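Local structure of Tlr1789 protein (Thermosynechococcus elongatus, 2X8X) at residues 172-184 against 197-209. The protein is a cyanobacterial Omp85 outer-membrane protein, related to Toc75, whose N-terminal POTRA domains, the part described here, probably receive client proteins for membrane insertion or transport. Residues are numbered along the deposited sequence; the frame is centred on the assembly and turned at random.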
ATOM      1  N   ARG A 172       8.978 -39.846  13.314  1.00 27.74           N
ATOM      2  CA  ARG A 172      10.196 -40.685  13.495  1.00 30.56           C
ATOM      3  C   ARG A 172      11.511 -39.859  13.466  1.00 30.88           C
ATOM      4  O   ARG A 172      12.356 -40.021  14.367  1.00 31.57           O
ATOM      5  CB  ARG A 172      10.243 -41.920  12.545  1.00 31.62           C
ATOM      6  CG  ARG A 172       8.961 -42.852  12.652  1.00 36.40           C
ATOM      7  CD  ARG A 172       8.999 -44.275  11.930  1.00 44.37           C
ATOM      8  NE  ARG A 172       9.504 -44.205  10.553  1.00 49.82           N
ATOM      9  CZ  ARG A 172       8.808 -43.808   9.475  1.00 51.16           C
ATOM     10  NH1 ARG A 172       7.518 -43.456   9.532  1.00 48.68           N
ATOM     11  NH2 ARG A 172       9.435 -43.761   8.311  1.00 52.28           N
ATOM     12  N   THR A 173      11.668 -38.970  12.479  1.00 30.22           N
ATOM     13  CA  THR A 173      12.917 -38.187  12.346  1.00 31.14           C
ATOM     14  C   THR A 173      13.013 -37.090  13.455  1.00 30.36           C
ATOM     15  O   THR A 173      12.016 -36.474  13.820  1.00 30.55           O
ATOM     16  CB  THR A 173      13.028 -37.506  10.928  1.00 31.47           C
ATOM     17  OG1 THR A 173      14.272 -36.786  10.828  1.00 30.86           O
ATOM     18  CG2 THR A 173      11.910 -36.477  10.752  1.00 33.44           C
ATOM     19  N   ARG A 174      14.206 -36.823  13.957  1.00 29.72           N
ATOM     20  CA  ARG A 174      14.376 -35.734  14.940  1.00 30.61           C
ATOM     21  C   ARG A 174      14.248 -34.352  14.312  1.00 29.95           C
ATOM     22  O   ARG A 174      14.604 -34.164  13.144  1.00 28.34           O
ATOM     23  CB  ARG A 174      15.722 -35.864  15.641  1.00 30.92           C
ATOM     24  CG  ARG A 174      16.057 -37.323  15.998  1.00 36.50           C
ATOM     25  CD  ARG A 174      15.406 -37.744  17.272  1.00 45.76           C
ATOM     26  NE  ARG A 174      16.442 -37.930  18.284  1.00 54.34           N
ATOM     27  CZ  ARG A 174      16.939 -36.958  19.058  1.00 57.93           C
ATOM     28  NH1 ARG A 174      16.490 -35.699  18.980  1.00 58.52           N
ATOM     29  NH2 ARG A 174      17.886 -37.251  19.938  1.00 60.03           N
ATOM     30  N   ASP A 175      13.757 -33.397  15.107  1.00 29.69           N
ATOM     31  CA  ASP A 175      13.603 -32.003  14.672  1.00 30.70           C
ATOM     32  C   ASP A 175      14.903 -31.406  14.109  1.00 29.81           C
ATOM     33  O   ASP A 175      14.863 -30.740  13.087  1.00 29.01           O
ATOM     34  CB  ASP A 175      13.088 -31.060  15.812  1.00 31.34           C
ATOM     35  CG  ASP A 175      11.653 -31.394  16.311  1.00 32.78           C
ATOM     36  OD1 ASP A 175      10.801 -31.932  15.566  1.00 30.03           O
ATOM     37  OD2 ASP A 175      11.384 -31.085  17.491  1.00 34.26           O
ATOM     38  N   PHE A 176      16.049 -31.640  14.747  1.00 29.75           N
ATOM     39  CA  PHE A 176      17.283 -30.993  14.245  1.00 30.02           C
ATOM     40  C   PHE A 176      17.597 -31.360  12.793  1.00 28.73           C
ATOM     41  O   PHE A 176      18.166 -30.567  12.054  1.00 28.82           O
ATOM     42  CB  PHE A 176      18.508 -31.228  15.171  1.00 31.18           C
ATOM     43  CG  PHE A 176      18.988 -32.664  15.194  1.00 35.98           C
ATOM     44  CD1 PHE A 176      19.869 -33.144  14.211  1.00 40.80           C
ATOM     45  CD2 PHE A 176      18.552 -33.561  16.185  1.00 40.96           C
ATOM     46  CE1 PHE A 176      20.314 -34.529  14.207  1.00 42.15           C
ATOM     47  CE2 PHE A 176      18.997 -34.927  16.208  1.00 42.47           C
ATOM     48  CZ  PHE A 176      19.871 -35.406  15.206  1.00 42.71           C
ATOM     49  N   VAL A 177      17.238 -32.584  12.392  1.00 27.21           N
ATOM     50  CA  VAL A 177      17.539 -33.113  11.046  1.00 25.33           C
ATOM     51  C   VAL A 177      16.909 -32.234   9.998  1.00 24.47           C
ATOM     52  O   VAL A 177      17.537 -31.943   8.966  1.00 23.06           O
ATOM     53  CB  VAL A 177      17.107 -34.587  10.881  1.00 25.29           C
ATOM     54  CG1 VAL A 177      17.305 -35.093   9.434  1.00 26.96           C
ATOM     55  CG2 VAL A 177      17.925 -35.470  11.777  1.00 24.21           C
ATOM     56  N   ILE A 178      15.682 -31.798  10.286  1.00 22.83           N
ATOM     57  CA  ILE A 178      14.945 -30.927   9.390  1.00 23.52           C
ATOM     58  C   ILE A 178      15.418 -29.478   9.546  1.00 23.31           C
ATOM     59  O   ILE A 178      15.717 -28.801   8.554  1.00 23.66           O
ATOM     60  CB  ILE A 178      13.428 -31.000   9.637  1.00 22.37           C
ATOM     61  CG1 ILE A 178      12.904 -32.393   9.230  1.00 23.05           C
ATOM     62  CG2 ILE A 178      12.721 -29.952   8.824  1.00 23.29           C
ATOM     63  CD1 ILE A 178      11.585 -32.713   9.912  1.00 27.63           C
ATOM     64  N   SER A 179      15.474 -29.023  10.791  1.00 21.63           N
ATOM     65  CA  SER A 179      15.771 -27.619  11.054  1.00 24.76           C
ATOM     66  C   SER A 179      17.153 -27.212  10.437  1.00 24.20           C
ATOM     67  O   SER A 179      17.342 -26.109   9.915  1.00 25.80           O
ATOM     68  CB  SER A 179      15.718 -27.431  12.575  1.00 23.66           C
ATOM     69  OG  SER A 179      16.085 -26.101  12.875  1.00 33.61           O
ATOM     70  N   ARG A 180      18.125 -28.110  10.492  1.00 24.84           N
ATOM     71  CA  ARG A 180      19.471 -27.762  10.034  1.00 25.56           C
ATOM     72  C   ARG A 180      19.595 -27.656   8.529  1.00 25.61           C
ATOM     73  O   ARG A 180      20.609 -27.174   8.025  1.00 24.43           O
ATOM     74  CB  ARG A 180      20.499 -28.715  10.591  1.00 26.33           C
ATOM     75  CG  ARG A 180      20.689 -29.996   9.803  1.00 28.31           C
ATOM     76  CD  ARG A 180      21.602 -30.919  10.674  1.00 32.58           C
ATOM     77  NE  ARG A 180      21.356 -32.338  10.381  1.00 35.50           N
ATOM     78  CZ  ARG A 180      22.121 -33.353  10.781  1.00 39.47           C
ATOM     79  NH1 ARG A 180      23.216 -33.145  11.510  1.00 39.67           N
ATOM     80  NH2 ARG A 180      21.781 -34.596  10.443  1.00 40.55           N
ATOM     81  N   GLU A 181      18.561 -28.095   7.812  1.00 24.87           N
ATOM     82  CA  GLU A 181      18.544 -27.903   6.372  1.00 24.53           C
ATOM     83  C   GLU A 181      17.905 -26.604   5.944  1.00 25.40           C
ATOM     84  O   GLU A 181      17.983 -26.259   4.752  1.00 25.59           O
ATOM     85  CB  GLU A 181      17.805 -29.061   5.695  1.00 24.84           C
ATOM     86  CG  GLU A 181      18.477 -30.392   5.995  1.00 23.18           C
ATOM     87  CD  GLU A 181      19.902 -30.485   5.466  1.00 27.41           C
ATOM     88  OE1 GLU A 181      20.206 -29.952   4.347  1.00 25.14           O
ATOM     89  OE2 GLU A 181      20.701 -31.147   6.161  1.00 22.81           O
ATOM     90  N   MET A 182      17.259 -25.913   6.899  1.00 23.96           N
ATOM     91  CA  MET A 182      16.391 -24.796   6.567  1.00 25.98           C
ATOM     92  C   MET A 182      16.981 -23.447   6.954  1.00 25.80           C
ATOM     93  O   MET A 182      17.327 -23.218   8.118  1.00 26.18           O
ATOM     94  CB  MET A 182      15.026 -24.977   7.246  1.00 25.13           C
ATOM     95  CG  MET A 182      14.281 -26.187   6.674  1.00 26.59           C
ATOM     96  SD  MET A 182      12.635 -26.193   7.379  1.00 34.23           S
ATOM     97  CE  MET A 182      11.903 -24.647   6.718  1.00 26.04           C
ATOM     98  N   ASP A 183      17.060 -22.559   5.977  1.00 27.44           N
ATOM     99  CA  ASP A 183      17.293 -21.113   6.240  1.00 28.68           C
ATOM    100  C   ASP A 183      16.046 -20.345   6.696  1.00 28.18           C
ATOM    101  O   ASP A 183      16.165 -19.285   7.339  1.00 27.76           O
ATOM    102  CB  ASP A 183      17.801 -20.401   4.988  1.00 29.01           C
ATOM    103  CG  ASP A 183      19.200 -20.817   4.585  1.00 34.07           C
ATOM    104  OD1 ASP A 183      20.024 -21.216   5.468  1.00 34.71           O
ATOM    105  OD2 ASP A 183      19.477 -20.694   3.363  1.00 35.61           O
ATOM    106  N   THR A 184      14.867 -20.797   6.282  1.00 28.01           N
ATOM    107  CA  THR A 184      13.620 -20.234   6.824  1.00 27.55           C
ATOM    108  C   THR A 184      13.492 -20.639   8.302  1.00 28.63           C
ATOM    109  O   THR A 184      13.327 -21.824   8.589  1.00 28.58           O
ATOM    110  CB  THR A 184      12.417 -20.769   6.034  1.00 28.74           C
ATOM    111  OG1 THR A 184      12.623 -20.498   4.642  1.00 25.62           O
ATOM    112  CG2 THR A 184      11.097 -20.085   6.465  1.00 26.90           C
ATOM    113  N   ALA A 197      14.550 -23.517  -1.952  1.00 25.94           N
ATOM    114  CA  ALA A 197      15.864 -24.045  -1.658  1.00 26.61           C
ATOM    115  C   ALA A 197      15.841 -25.007  -0.469  1.00 25.40           C
ATOM    116  O   ALA A 197      16.502 -26.077  -0.472  1.00 24.96           O
ATOM    117  CB  ALA A 197      16.855 -22.872  -1.417  1.00 26.46           C
ATOM    118  N   ASP A 198      15.068 -24.629   0.525  1.00 22.96           N
ATOM    119  CA  ASP A 198      14.951 -25.419   1.742  1.00 22.96           C
ATOM    120  C   ASP A 198      14.267 -26.751   1.390  1.00 21.88           C
ATOM    121  O   ASP A 198      14.691 -27.791   1.875  1.00 20.48           O
ATOM    122  CB  ASP A 198      14.017 -24.727   2.764  1.00 22.95           C
ATOM    123  CG  ASP A 198      14.700 -23.559   3.548  1.00 29.08           C
ATOM    124  OD1 ASP A 198      15.946 -23.351   3.474  1.00 30.72           O
ATOM    125  OD2 ASP A 198      13.943 -22.844   4.258  1.00 29.52           O
ATOM    126  N   LEU A 199      13.194 -26.706   0.593  1.00 21.57           N
ATOM    127  CA  LEU A 199      12.447 -27.911   0.256  1.00 22.73           C
ATOM    128  C   LEU A 199      13.307 -28.907  -0.611  1.00 24.26           C
ATOM    129  O   LEU A 199      13.217 -30.149  -0.483  1.00 23.03           O
ATOM    130  CB  LEU A 199      11.162 -27.542  -0.487  1.00 23.75           C
ATOM    131  CG  LEU A 199      10.030 -26.883   0.305  1.00 25.94           C
ATOM    132  CD1 LEU A 199       8.954 -26.484  -0.693  1.00 27.56           C
ATOM    133  CD2 LEU A 199       9.524 -27.933   1.289  1.00 23.97           C
ATOM    134  N   ARG A 200      14.119 -28.352  -1.505  1.00 24.25           N
ATOM    135  CA  ARG A 200      15.136 -29.100  -2.249  1.00 23.21           C
ATOM    136  C   ARG A 200      16.164 -29.769  -1.353  1.00 23.57           C
ATOM    137  O   ARG A 200      16.498 -30.958  -1.565  1.00 19.18           O
ATOM    138  CB  ARG A 200      15.772 -28.221  -3.345  1.00 24.39           C
ATOM    139  CG  ARG A 200      14.706 -28.027  -4.468  1.00 30.09           C
ATOM    140  CD  ARG A 200      15.260 -27.411  -5.772  1.00 35.71           C
ATOM    141  NE  ARG A 200      15.987 -26.164  -5.468  1.00 38.34           N
ATOM    142  CZ  ARG A 200      15.490 -24.922  -5.572  1.00 38.92           C
ATOM    143  NH1 ARG A 200      14.237 -24.720  -5.987  1.00 36.15           N
ATOM    144  NH2 ARG A 200      16.264 -23.873  -5.264  1.00 36.50           N
ATOM    145  N   ARG A 201      16.597 -29.074  -0.302  1.00 21.94           N
ATOM    146  CA  ARG A 201      17.506 -29.712   0.667  1.00 22.87           C
ATOM    147  C   ARG A 201      16.794 -30.782   1.439  1.00 22.74           C
ATOM    148  O   ARG A 201      17.391 -31.804   1.744  1.00 21.36           O
ATOM    149  CB  ARG A 201      18.165 -28.692   1.651  1.00 22.73           C
ATOM    150  CG  ARG A 201      19.362 -27.964   1.059  1.00 24.04           C
ATOM    151  CD  ARG A 201      20.060 -27.014   2.075  1.00 27.89           C
ATOM    152  NE  ARG A 201      19.150 -25.954   2.506  1.00 31.11           N
ATOM    153  CZ  ARG A 201      18.995 -24.762   1.919  1.00 32.63           C
ATOM    154  NH1 ARG A 201      19.709 -24.408   0.857  1.00 32.77           N
ATOM    155  NH2 ARG A 201      18.129 -23.892   2.417  1.00 35.43           N
ATOM    156  N   LEU A 202      15.518 -30.553   1.777  1.00 22.01           N
ATOM    157  CA  LEU A 202      14.757 -31.608   2.481  1.00 20.90           C
ATOM    158  C   LEU A 202      14.602 -32.824   1.537  1.00 20.49           C
ATOM    159  O   LEU A 202      14.742 -33.982   1.967  1.00 20.66           O
ATOM    160  CB  LEU A 202      13.409 -31.097   3.022  1.00 19.96           C
ATOM    161  CG  LEU A 202      13.580 -30.066   4.173  1.00 23.87           C
ATOM    162  CD1 LEU A 202      12.175 -29.517   4.534  1.00 22.47           C
ATOM    163  CD2 LEU A 202      14.370 -30.646   5.400  1.00 18.25           C
ATOM    164  N   PHE A 203      14.393 -32.581   0.257  1.00 19.17           N
ATOM    165  CA  PHE A 203      14.277 -33.711  -0.735  1.00 18.93           C
ATOM    166  C   PHE A 203      15.568 -34.506  -0.818  1.00 18.14           C
ATOM    167  O   PHE A 203      15.543 -35.727  -0.988  1.00 18.09           O
ATOM    168  CB  PHE A 203      13.951 -33.167  -2.144  1.00 18.25           C
ATOM    169  CG  PHE A 203      13.290 -34.228  -3.118  1.00 21.42           C
ATOM    170  CD1 PHE A 203      14.056 -35.201  -3.779  1.00 16.87           C
ATOM    171  CD2 PHE A 203      11.882 -34.218  -3.363  1.00 24.09           C
ATOM    172  CE1 PHE A 203      13.451 -36.176  -4.629  1.00 18.40           C
ATOM    173  CE2 PHE A 203      11.249 -35.183  -4.250  1.00 24.45           C
ATOM    174  CZ  PHE A 203      12.054 -36.166  -4.897  1.00 22.05           C
ATOM    175  N   GLU A 204      16.693 -33.806  -0.783  1.00 16.76           N
ATOM    176  CA  GLU A 204      18.020 -34.443  -0.988  0.96 17.61           C
ATOM    177  C   GLU A 204      18.348 -35.364   0.199  1.00 15.96           C
ATOM    178  O   GLU A 204      19.245 -36.172   0.103  1.00 16.92           O
ATOM    179  CB  GLU A 204      19.161 -33.370  -1.241  1.00 19.94           C
ATOM    180  CG  GLU A 204      19.474 -33.121  -2.753  0.47 22.21           C
ATOM    181  CD  GLU A 204      19.809 -31.668  -3.159  0.11 27.55           C
ATOM    182  OE1 GLU A 204      19.782 -31.379  -4.384  0.75 31.64           O
ATOM    183  OE2 GLU A 204      20.106 -30.811  -2.298  0.78 31.26           O
ATOM    184  N   LEU A 205      17.605 -35.283   1.297  1.00 14.24           N
ATOM    185  CA  LEU A 205      17.844 -36.209   2.456  1.00 13.40           C
ATOM    186  C   LEU A 205      17.293 -37.633   2.194  1.00 15.25           C
ATOM    187  O   LEU A 205      17.832 -38.598   2.696  1.00 13.36           O
ATOM    188  CB  LEU A 205      17.154 -35.733   3.710  1.00 14.74           C
ATOM    189  CG  LEU A 205      17.633 -34.359   4.267  1.00 16.63           C
ATOM    190  CD1 LEU A 205      16.809 -34.028   5.459  1.00 15.95           C
ATOM    191  CD2 LEU A 205      19.047 -34.440   4.679  1.00 16.18           C
ATOM    192  N   GLY A 206      16.219 -37.733   1.421  1.00 13.52           N
ATOM    193  CA  GLY A 206      15.767 -39.068   0.981  1.00 16.03           C
ATOM    194  C   GLY A 206      14.810 -39.711   1.984  1.00 15.80           C
ATOM    195  O   GLY A 206      14.615 -40.911   1.954  1.00 15.59           O
ATOM    196  N   LEU A 207      14.236 -38.895   2.875  1.00 18.52           N
ATOM    197  CA  LEU A 207      13.522 -39.330   4.076  1.00 16.69           C
ATOM    198  C   LEU A 207      12.025 -39.209   3.949  1.00 18.87           C
ATOM    199  O   LEU A 207      11.309 -39.929   4.682  1.00 19.13           O
ATOM    200  CB  LEU A 207      13.911 -38.414   5.248  1.00 18.50           C
ATOM    201  CG  LEU A 207      15.289 -38.628   5.822  1.00 14.78           C
ATOM    202  CD1 LEU A 207      15.504 -37.772   7.100  1.00 17.32           C
ATOM    203  CD2 LEU A 207      15.600 -40.136   5.990  1.00 14.18           C
ATOM    204  N   PHE A 208      11.560 -38.285   3.079  1.00 17.59           N
ATOM    205  CA  PHE A 208      10.156 -37.858   3.011  1.00 20.19           C
ATOM    206  C   PHE A 208       9.504 -38.148   1.680  1.00 21.97           C
ATOM    207  O   PHE A 208      10.082 -37.873   0.633  1.00 22.72           O
ATOM    208  CB  PHE A 208      10.009 -36.332   3.315  1.00 19.29           C
ATOM    209  CG  PHE A 208      10.794 -35.919   4.504  1.00 19.94           C
ATOM    210  CD1 PHE A 208      10.506 -36.490   5.765  1.00 21.32           C
ATOM    211  CD2 PHE A 208      11.890 -35.081   4.360  1.00 23.97           C
ATOM    212  CE1 PHE A 208      11.254 -36.142   6.891  1.00 18.97           C
ATOM    213  CE2 PHE A 208      12.669 -34.714   5.469  1.00 18.84           C
ATOM    214  CZ  PHE A 208      12.361 -35.233   6.720  1.00 21.61           C
ATOM    215  N   GLU A 209       8.288 -38.677   1.746  1.00 22.31           N
ATOM    216  CA  GLU A 209       7.525 -38.917   0.564  1.00 25.37           C
ATOM    217  C   GLU A 209       6.929 -37.621   0.025  1.00 26.08           C
ATOM    218  O   GLU A 209       6.779 -37.441  -1.191  1.00 26.78           O
ATOM    219  CB  GLU A 209       6.466 -39.994   0.864  1.00 26.29           C
ATOM    220  CG  GLU A 209       7.152 -41.278   1.325  1.00 30.86           C
ATOM    221  CD  GLU A 209       6.244 -42.512   1.289  1.00 40.71           C
ATOM    222  OE1 GLU A 209       5.003 -42.344   1.164  1.00 43.93           O
ATOM    223  OE2 GLU A 209       6.772 -43.658   1.404  1.00 43.59           O
TER
HETATM  224  O   HOH W   1      20.109 -31.904   1.994  1.00 21.90           O
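Asp198, on helix 192-205, accepts three hydrogen bonds from the chain that follows helix 175-179. Its OD1 takes the backbone N-H of Asp183 (N to OD1 2.9 Å) on the syn side, 35° out of the carboxylate plane. Its OD2 takes two donors from Thr184: the backbone N through the syn lone pair, and OG1, 2.7 Å from OD2 and tilted out of the plane. Arg201, one helical turn on, meets the carbonyl O of Glu181 with NE, almost straight (N-H...O 167°) and in the guanidinium plane; the bend of its chain at chi3 (-62°) turns the guanidinium toward that oxygen. NH2 adds a weak bond to the same O and lies so close to Asp198 OD1, at a bent angle, that the detail of this salt bridge is doubtful. Asp183 OD2, 3.6 Å from Arg201 NH2 but well out of the guanidinium plane, contributes charge alone; the arginine probably offsets the repulsion between the two aspartates. Both helices belong to the third POTRA domain of this fragment, whose three-stranded sheet is touched at strand 224-232 by Ile178 (on Ile230) and Met182 (on Leu228). Water 1 donates to Glu181 OE1 and to the carbonyl O of Arg201, tying the carboxylate to the helix backbone. Glu181 lays CB against Leu202 CD2 (3.8 Å) and CG against Leu205 CD1; a bend at chi2 brings OE1 over Arg201 CB and OE2 to Leu205 CD2. Farther along, Ile178 sets CG2 against Leu202 CD2 and CG1 3.8 Å from Phe208 CZ. Thr173 CG2 reaches the edge of the Phe208 ring at CE1 (3.9 Å), while Val177 CG1 meets CD1 of both Leu205 and Leu207.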